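PDB 5TIP: major capsid protein from Paramecium bursaria Chlorella virus 1, which self-assembles as trimers into the large icosahedral capsid of the virus, about 190 nm in diameter. Local coordinates for residues V71-T76 with Y86-L91; Q229-G234 with L252-P257. All coordinates share one frame; numbering follows the deposited sequence.

Passing from the N terminus, the chain first reaches interaction 1, in the N-terminal jelly roll of this double jelly-roll capsid protein, where the end of strand 65-76 and the short helix 87-91 pack together and close a loop of nine residues that contains neither helix nor strand. Interaction 2 follows in series, in the C-terminal jelly roll: the side of strand 223-237 meets residues 252-257, the link between strands 247-251 and 257-266, and seals a loop that carries seven strand residues. The two neither nest nor cross; the nearest atoms of interactions 1 and 2 are about 12 Å apart. Interaction 1 is chiefly apolar, with no hydrogen bond between its segments, whereas interaction 2 relies on a glutamine amide binding the backbone of a connection.

Interaction 1 (V71-T76 with Y86-L91); sequences VEFVLT and YPAEEL
Leu-91 leans on Phe-73 and Leu-75, side chains that leave strand 65-76 on the side facing helix 87-91. From CB, the leucine runs to a CG anti to the backbone N (chi1 -176°), which carries the branch toward the strand; CG itself comes within 4.1 Å of Phe-73 CZ. The CD2 methyl does most of the touching: it sits over the middle of the Phe-73 ring, 3.5 Å from the centroid and 11° off the ring normal, a well-formed CH-pi contact. The same methyl also meets Leu-75 CD2 tip to tip at 3.9 Å. Leucine suits this buried place because its long apolar chain projects a methyl far enough from the helix to lie over the ring and reach Leu-75. The contact belongs to the N-terminal jelly roll, a fold shared with the capsid proteins of related large DNA viruses; the N-to-C directions of helix 87-91 and residues 71-76 are 119° apart. Small Ala-88 lets the helix backbone come near, its O lying 4.0 Å from Phe-73 CE2. Pro-87, just after the N-cap position of Tyr-86, suits a helical first turn that needs no amide donor, and its CB lies 4.4 Å from Leu-75 CD1.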
loop_
_atom_site.group_PDB
_atom_site.type_symbol
_atom_site.label_atom_id
_atom_site.label_comp_id
_atom_site.label_asym_id
_atom_site.label_seq_id
_atom_site.Cartn_x
_atom_site.Cartn_y
_atom_site.Cartn_z
ATOM N N VAL A 71 -19.844 13.697 5.200
ATOM C CA VAL A 71 -21.214 13.927 4.756
ATOM C C VAL A 71 -21.853 12.570 4.496
ATOM O O VAL A 71 -21.369 11.797 3.660
ATOM C CB VAL A 71 -21.261 14.808 3.499
ATOM C CG1 VAL A 71 -22.699 14.986 3.027
ATOM C CG2 VAL A 71 -20.606 16.155 3.768
ATOM N N GLU A 72 -22.932 12.274 5.213
ATOM C CA GLU A 72 -23.647 11.016 5.053
ATOM C C GLU A 72 -24.821 11.204 4.102
ATOM O O GLU A 72 -25.600 12.152 4.247
ATOM C CB GLU A 72 -24.137 10.488 6.403
ATOM C CG GLU A 72 -23.016 10.106 7.359
ATOM C CD GLU A 72 -23.518 9.383 8.595
ATOM O OE1 GLU A 72 -24.732 9.100 8.668
ATOM O OE2 GLU A 72 -22.700 9.104 9.498
ATOM N N PHE A 73 -24.944 10.299 3.134
ATOM C CA PHE A 73 -26.087 10.249 2.238
ATOM C C PHE A 73 -26.753 8.884 2.331
ATOM O O PHE A 73 -26.102 7.872 2.605
ATOM C CB PHE A 73 -25.697 10.512 0.776
ATOM C CG PHE A 73 -25.325 11.935 0.484
ATOM C CD1 PHE A 73 -26.251 12.953 0.641
ATOM C CD2 PHE A 73 -24.063 12.252 0.009
ATOM C CE1 PHE A 73 -25.916 14.264 0.358
ATOM C CE2 PHE A 73 -23.722 13.560 -0.277
ATOM C CZ PHE A 73 -24.649 14.568 -0.102
ATOM N N VAL A 74 -28.063 8.868 2.101
ATOM C CA VAL A 74 -28.829 7.635 1.971
ATOM C C VAL A 74 -29.522 7.669 0.617
ATOM O O VAL A 74 -30.384 8.523 0.376
ATOM C CB VAL A 74 -29.848 7.471 3.107
ATOM C CG1 VAL A 74 -30.648 6.205 2.905
ATOM C CG2 VAL A 74 -29.142 7.452 4.454
ATOM N N LEU A 75 -29.143 6.746 -0.264
ATOM C CA LEU A 75 -29.639 6.715 -1.632
ATOM C C LEU A 75 -30.247 5.356 -1.942
ATOM O O LEU A 75 -29.867 4.336 -1.359
ATOM C CB LEU A 75 -28.521 7.015 -2.639
ATOM C CG LEU A 75 -27.749 8.320 -2.457
ATOM C CD1 LEU A 75 -26.654 8.446 -3.504
ATOM C CD2 LEU A 75 -28.696 9.496 -2.538
ATOM N N THR A 76 -31.204 5.359 -2.866
ATOM C CA THR A 76 -31.817 4.146 -3.394
ATOM C C THR A 76 -31.545 4.093 -4.889
ATOM O O THR A 76 -31.897 5.026 -5.617
ATOM C CB THR A 76 -33.321 4.118 -3.115
ATOM O OG1 THR A 76 -33.547 4.094 -1.700
ATOM C CG2 THR A 76 -33.960 2.890 -3.742
ATOM N N TYR A 86 -19.845 6.059 -8.648
ATOM C CA TYR A 86 -19.616 6.999 -7.557
ATOM C C TYR A 86 -20.773 7.992 -7.398
ATOM O O TYR A 86 -20.569 9.206 -7.481
ATOM C CB TYR A 86 -18.299 7.738 -7.754
ATOM C CG TYR A 86 -17.076 6.848 -7.694
ATOM C CD1 TYR A 86 -16.433 6.602 -6.490
ATOM C CD2 TYR A 86 -16.569 6.249 -8.839
ATOM C CE1 TYR A 86 -15.316 5.787 -6.427
ATOM C CE2 TYR A 86 -15.453 5.431 -8.788
ATOM C CZ TYR A 86 -14.831 5.203 -7.579
ATOM O OH TYR A 86 -13.719 4.390 -7.520
ATOM N N PRO A 87 -21.996 7.505 -7.165
ATOM C CA PRO A 87 -23.139 8.433 -7.118
ATOM C C PRO A 87 -23.103 9.369 -5.923
ATOM O O PRO A 87 -23.489 10.538 -6.049
ATOM C CB PRO A 87 -24.347 7.488 -7.073
ATOM C CG PRO A 87 -23.824 6.253 -6.435
ATOM C CD PRO A 87 -22.411 6.112 -6.921
ATOM N N ALA A 88 -22.648 8.892 -4.764
ATOM C CA ALA A 88 -22.558 9.760 -3.595
ATOM C C ALA A 88 -21.496 10.833 -3.775
ATOM O O ALA A 88 -21.640 11.943 -3.249
ATOM C CB ALA A 88 -22.263 8.933 -2.348
ATOM N N GLU A 89 -20.422 10.519 -4.500
ATOM C CA GLU A 89 -19.403 11.521 -4.787
ATOM C C GLU A 89 -19.931 12.577 -5.749
ATOM O O GLU A 89 -19.701 13.776 -5.553
ATOM C CB GLU A 89 -18.157 10.839 -5.347
ATOM C CG GLU A 89 -17.093 11.781 -5.867
ATOM C CD GLU A 89 -16.012 11.048 -6.633
ATOM O OE1 GLU A 89 -15.205 10.340 -5.995
ATOM O OE2 GLU A 89 -15.980 11.169 -7.875
ATOM N N GLU A 90 -20.647 12.152 -6.793
ATOM C CA GLU A 90 -21.219 13.108 -7.734
ATOM C C GLU A 90 -22.311 13.947 -7.088
ATOM O O GLU A 90 -22.470 15.124 -7.434
ATOM C CB GLU A 90 -21.777 12.381 -8.957
ATOM C CG GLU A 90 -22.349 13.321 -10.007
ATOM C CD GLU A 90 -23.001 12.591 -11.161
ATOM O OE1 GLU A 90 -23.132 11.352 -11.088
ATOM O OE2 GLU A 90 -23.387 13.261 -12.142
ATOM N N LEU A 91 -23.071 13.365 -6.155
ATOM C CA LEU A 91 -24.162 14.098 -5.520
ATOM C C LEU A 91 -23.649 15.350 -4.821
ATOM O O LEU A 91 -24.322 16.387 -4.813
ATOM C CB LEU A 91 -24.898 13.191 -4.533
ATOM C CG LEU A 91 -26.136 13.782 -3.855
ATOM C CD1 LEU A 91 -27.172 14.166 -4.899
ATOM C CD2 LEU A 91 -26.716 12.794 -2.862
#

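Interaction 2 (Q229-G234 with L252-P257); sequences QLQFTG and LNFNHP
Gln-231 sets its CG anti to its own carbonyl carbon (chi1 -61°) and stays extended through chi2 (-178°), which carries its amide across to the backbone of Asn-255. There both ends of the amide are used. OE1 accepts from Asn-255 N at 2.9 Å, the donor lying in the carbonyl plane on a lone pair, and NE2 donates to Asn-255 O at 2.7 Å, tilted 27° from the acceptor's carbonyl plane, with a weak second bond to Asn-419 OD1. Glutamine suits the place because its one flat group offers donor and acceptor side by side, matching the N-H and C=O of a single residue; the pair of bonds also limits rotation of the amide. The aliphatic root is used too: Gln-231 CB rests 3.9 Å from Phe-254 CD1, while OE1 is 3.4 Å from Phe-254 CA. Toward the exposed end, the Thr-233 methyl CG2 lies 3.8 Å from Asn-253 O, a looser contact. Gln-229 passes near His-256, but its OE1 is held by Asn-419 and Asn-421. Residues 253-256 run nearly antiparallel to residues 229-233 without direct backbone pairing. In this C-terminal jelly roll a side chain thus holds the connection between strands 247-251 and 257-266 to strand 223-237, and Phe-254 packs on Ile-415 and Ala-417 of strand 412-426 and on Leu-261 of strand 257-266.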
loop_
_atom_site.group_PDB
_atom_site.type_symbol
_atom_site.label_atom_id
_atom_site.label_comp_id
_atom_site.label_asym_id
_atom_site.label_seq_id
_atom_site.Cartn_x
_atom_site.Cartn_y
_atom_site.Cartn_z
ATOM N N GLN A 229 -4.785 24.982 -0.879
ATOM C CA GLN A 229 -6.010 25.408 -1.532
ATOM C C GLN A 229 -6.106 24.755 -2.901
ATOM O O GLN A 229 -5.104 24.345 -3.490
ATOM C CB GLN A 229 -6.063 26.931 -1.698
ATOM C CG GLN A 229 -6.090 27.713 -0.408
ATOM C CD GLN A 229 -6.043 29.204 -0.655
ATOM O OE1 GLN A 229 -5.081 29.718 -1.225
ATOM N NE2 GLN A 229 -7.090 29.905 -0.246
ATOM N N LEU A 230 -7.331 24.664 -3.404
ATOM C CA LEU A 230 -7.581 24.200 -4.756
ATOM C C LEU A 230 -7.935 25.390 -5.636
ATOM O O LEU A 230 -8.695 26.274 -5.226
ATOM C CB LEU A 230 -8.710 23.167 -4.793
ATOM C CG LEU A 230 -9.063 22.664 -6.195
ATOM C CD1 LEU A 230 -7.968 21.757 -6.740
ATOM C CD2 LEU A 230 -10.410 21.960 -6.203
ATOM N N GLN A 231 -7.376 25.416 -6.840
ATOM C CA GLN A 231 -7.695 26.437 -7.824
ATOM C C GLN A 231 -8.350 25.770 -9.020
ATOM O O GLN A 231 -7.852 24.759 -9.524
ATOM C CB GLN A 231 -6.450 27.214 -8.259
ATOM C CG GLN A 231 -5.759 27.951 -7.127
ATOM C CD GLN A 231 -4.566 28.759 -7.598
ATOM O OE1 GLN A 231 -4.716 29.759 -8.300
ATOM N NE2 GLN A 231 -3.371 28.327 -7.216
ATOM N N PHE A 232 -9.470 26.335 -9.459
ATOM C CA PHE A 232 -10.196 25.821 -10.615
ATOM C C PHE A 232 -11.067 26.947 -11.142
ATOM O O PHE A 232 -11.963 27.419 -10.434
ATOM C CB PHE A 232 -11.039 24.602 -10.233
ATOM C CG PHE A 232 -11.897 24.082 -11.349
ATOM C CD1 PHE A 232 -11.335 23.407 -12.418
ATOM C CD2 PHE A 232 -13.269 24.264 -11.324
ATOM C CE1 PHE A 232 -12.126 22.927 -13.443
ATOM C CE2 PHE A 232 -14.064 23.788 -12.345
ATOM C CZ PHE A 232 -13.491 23.117 -13.407
ATOM N N THR A 233 -10.799 27.383 -12.370
ATOM C CA THR A 233 -11.486 28.521 -12.962
ATOM C C THR A 233 -12.607 28.110 -13.910
ATOM O O THR A 233 -13.151 28.965 -14.616
ATOM C CB THR A 233 -10.487 29.415 -13.698
ATOM O OG1 THR A 233 -9.905 28.685 -14.787
ATOM C CG2 THR A 233 -9.382 29.861 -12.752
ATOM N N GLY A 234 -12.966 26.837 -13.938
ATOM C CA GLY A 234 -13.980 26.358 -14.851
ATOM C C GLY A 234 -13.388 25.509 -15.965
ATOM O O GLY A 234 -12.182 25.513 -16.227
ATOM N N LEU A 252 -3.246 29.556 -18.649
ATOM C CA LEU A 252 -3.538 29.206 -17.267
ATOM C C LEU A 252 -3.701 30.471 -16.438
ATOM O O LEU A 252 -3.015 31.471 -16.661
ATOM C CB LEU A 252 -2.428 28.330 -16.684
ATOM C CG LEU A 252 -2.128 27.004 -17.390
ATOM C CD1 LEU A 252 -1.006 26.253 -16.686
ATOM C CD2 LEU A 252 -3.376 26.139 -17.475
ATOM N N ASN A 253 -4.580 30.370 -15.483
ATOM C CA ASN A 253 -4.845 31.454 -14.633
ATOM C C ASN A 253 -4.807 31.014 -13.175
ATOM O O ASN A 253 -5.786 30.937 -12.519
ATOM C CB ASN A 253 -6.154 32.122 -15.078
ATOM C CG ASN A 253 -6.627 33.164 -14.149
ATOM O OD1 ASN A 253 -5.882 33.798 -13.496
ATOM N ND2 ASN A 253 -7.882 33.336 -14.099
ATOM N N PHE A 254 -3.613 30.717 -12.718
ATOM C CA PHE A 254 -3.349 30.278 -11.358
ATOM C C PHE A 254 -2.464 31.297 -10.651
ATOM O O PHE A 254 -1.855 32.166 -11.281
ATOM C CB PHE A 254 -2.684 28.897 -11.358
ATOM C CG PHE A 254 -3.516 27.827 -12.010
ATOM C CD1 PHE A 254 -4.874 27.730 -11.755
ATOM C CD2 PHE A 254 -2.941 26.933 -12.897
ATOM C CE1 PHE A 254 -5.639 26.750 -12.360
ATOM C CE2 PHE A 254 -3.699 25.954 -13.506
ATOM C CZ PHE A 254 -5.049 25.863 -13.237
ATOM N N ASN A 255 -2.399 31.181 -9.326
ATOM C CA ASN A 255 -1.573 32.056 -8.506
ATOM C C ASN A 255 -0.971 31.239 -7.372
ATOM O O ASN A 255 -1.246 30.042 -7.231
ATOM C CB ASN A 255 -2.374 33.246 -7.959
ATOM C CG ASN A 255 -2.881 34.164 -9.054
ATOM O OD1 ASN A 255 -4.080 34.226 -9.323
ATOM N ND2 ASN A 255 -1.968 34.894 -9.686
ATOM N N HIS A 256 -0.127 31.900 -6.566
ATOM C CA HIS A 256 0.466 31.361 -5.344
ATOM C C HIS A 256 1.465 30.248 -5.647
ATOM O O HIS A 256 1.487 29.719 -6.767
ATOM C CB HIS A 256 -0.629 30.851 -4.403
ATOM C CG HIS A 256 -1.629 31.895 -4.017
ATOM N ND1 HIS A 256 -2.982 31.746 -4.229
ATOM C CD2 HIS A 256 -1.472 33.105 -3.429
ATOM C CE1 HIS A 256 -3.614 32.822 -3.796
ATOM N NE2 HIS A 256 -2.721 33.660 -3.302
ATOM N N PRO A 257 2.325 29.883 -4.694
ATOM C CA PRO A 257 3.199 28.715 -4.889
ATOM C C PRO A 257 2.382 27.442 -5.050
ATOM O O PRO A 257 1.664 27.022 -4.139
ATOM C CB PRO A 257 4.045 28.694 -3.611
ATOM C CG PRO A 257 4.046 30.104 -3.140
ATOM C CD PRO A 257 2.687 30.640 -3.482
#